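Side-chain contact in AMP-dependent synthetase and ligase (Xenorhabdus doucetiae, PDB 6QSR), which forms the ApeI subunit of the ApeI:P dehydratase heterocomplex, which probably serves dehydration in the type II polyketide synthesis of aryl polyene pigments: residues A43-V48 with G113-C118. Residues are numbered along the deposited sequence; the frame is centred on the assembly and turned at random.
Sequences AQIDWV and GKIKLC
I115 meets I45 and V48 in a small, wholly apolar contact deep in the chain, where the central helix 41-56 lies against the concave side of the antiparallel sheet at strand 109-118. A single methyl does the touching from the strand: CD1 of I115 reaches 3.9 Å from CG1 of V48 and 4.2 Å from CG2 of I45, so the methyl rests over the notch between two residues three positions apart on the helix. CG1 of I115 stands anti to its own carbonyl carbon (chi1 -70°), and the extended chi2 of 161° carries CD1 out from the strand to the helix. On V48 the branch used is the one anti to the backbone N (chi1 166°); its side chain and that of I115 run at a slant to each other. No hydrogen bond joins the two segments, and even the closest CA pair, I45 and G113, stands 8.8 Å apart, so side chains alone bridge the gap. F95 of the neighbouring strand touches both V48 and I115, while I65 packs on I45 from the strand on the other side of 109-118. The helix also faces the partner dehydratase subunit, whose I80 packs on I45. This apolar contact forms one part of a long central helix wrapped by a curved antiparallel sheet, the hallmark of the hot-dog fold, consistent with the ApeI dehydratase family.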
# COMPACT_ATOMS: atom_id res chain seq x y z
N ALA A 43 -2.10 -4.12 1.99
CA ALA A 43 -2.55 -5.29 2.75
C ALA A 43 -2.30 -6.58 1.97
O ALA A 43 -1.92 -7.59 2.56
CB ALA A 43 -4.02 -5.16 3.12
N GLN A 44 -2.50 -6.50 0.66
CA GLN A 44 -2.23 -7.62 -0.25
C GLN A 44 -0.74 -7.98 -0.27
O GLN A 44 -0.38 -9.16 -0.30
CB GLN A 44 -2.74 -7.30 -1.66
CG GLN A 44 -4.26 -7.10 -1.74
CD GLN A 44 -4.72 -6.62 -3.11
OE1 GLN A 44 -4.41 -7.24 -4.13
NE2 GLN A 44 -5.45 -5.51 -3.14
N ILE A 45 0.11 -6.96 -0.21
CA ILE A 45 1.57 -7.17 -0.12
C ILE A 45 1.92 -7.73 1.27
O ILE A 45 2.75 -8.65 1.37
CB ILE A 45 2.34 -5.87 -0.43
CG1 ILE A 45 2.11 -5.48 -1.90
CG2 ILE A 45 3.84 -6.05 -0.20
CD1 ILE A 45 2.30 -4.02 -2.18
N ASP A 46 1.28 -7.19 2.31
CA ASP A 46 1.51 -7.60 3.70
C ASP A 46 1.32 -9.12 3.88
O ASP A 46 2.17 -9.78 4.45
CB ASP A 46 0.61 -6.80 4.65
CG ASP A 46 1.03 -6.93 6.11
OD1 ASP A 46 2.11 -6.42 6.48
OD2 ASP A 46 0.27 -7.52 6.90
N TRP A 47 0.23 -9.68 3.33
CA TRP A 47 -0.05 -11.11 3.46
C TRP A 47 0.89 -11.98 2.63
O TRP A 47 1.33 -13.03 3.08
CB TRP A 47 -1.51 -11.42 3.11
CG TRP A 47 -2.50 -10.60 3.89
CD1 TRP A 47 -2.33 -10.05 5.13
CD2 TRP A 47 -3.83 -10.26 3.49
NE1 TRP A 47 -3.46 -9.37 5.51
CE2 TRP A 47 -4.40 -9.49 4.52
CE3 TRP A 47 -4.59 -10.53 2.34
CZ2 TRP A 47 -5.71 -8.98 4.45
CZ3 TRP A 47 -5.90 -10.01 2.27
CH2 TRP A 47 -6.43 -9.24 3.31
N VAL A 48 1.21 -11.54 1.42
CA VAL A 48 2.26 -12.19 0.62
C VAL A 48 3.54 -12.34 1.44
O VAL A 48 4.10 -13.43 1.52
CB VAL A 48 2.51 -11.45 -0.72
CG1 VAL A 48 3.80 -11.92 -1.38
CG2 VAL A 48 1.34 -11.67 -1.66
N GLY A 113 2.30 -9.46 -8.70
CA GLY A 113 3.56 -8.74 -8.56
C GLY A 113 4.80 -9.55 -8.35
O GLY A 113 4.74 -10.78 -8.24
N LYS A 114 5.92 -8.83 -8.30
CA LYS A 114 7.27 -9.39 -8.14
C LYS A 114 8.01 -8.63 -7.05
O LYS A 114 8.20 -7.41 -7.16
CB LYS A 114 8.05 -9.25 -9.45
CG LYS A 114 7.47 -10.01 -10.63
CD LYS A 114 8.04 -9.54 -11.95
CE LYS A 114 9.51 -9.90 -12.11
NZ LYS A 114 10.01 -9.51 -13.46
N ILE A 115 8.41 -9.36 -6.01
CA ILE A 115 9.09 -8.80 -4.83
C ILE A 115 10.50 -9.40 -4.76
O ILE A 115 10.66 -10.59 -4.98
CB ILE A 115 8.28 -9.12 -3.56
CG1 ILE A 115 6.97 -8.31 -3.55
CG2 ILE A 115 9.07 -8.85 -2.27
CD1 ILE A 115 5.88 -8.85 -2.63
N LYS A 116 11.51 -8.58 -4.46
CA LYS A 116 12.84 -9.12 -4.16
C LYS A 116 13.04 -9.21 -2.66
O LYS A 116 12.65 -8.30 -1.90
CB LYS A 116 13.95 -8.30 -4.82
CG LYS A 116 13.88 -8.29 -6.34
CD LYS A 116 14.40 -9.58 -6.97
CE LYS A 116 15.88 -9.53 -7.29
NZ LYS A 116 16.16 -10.23 -8.58
N LEU A 117 13.61 -10.33 -2.22
CA LEU A 117 14.00 -10.51 -0.82
C LEU A 117 15.52 -10.51 -0.72
O LEU A 117 16.20 -10.71 -1.72
CB LEU A 117 13.43 -11.80 -0.25
CG LEU A 117 11.91 -11.99 -0.38
CD1 LEU A 117 11.48 -13.33 0.21
CD2 LEU A 117 11.19 -10.85 0.31
N CYS A 118 16.01 -10.25 0.49
CA CYS A 118 17.45 -10.28 0.80
C CYS A 118 17.63 -11.01 2.14
O CYS A 118 16.69 -11.11 2.93
CB CYS A 118 18.03 -8.86 0.87
SG CYS A 118 17.29 -7.81 2.15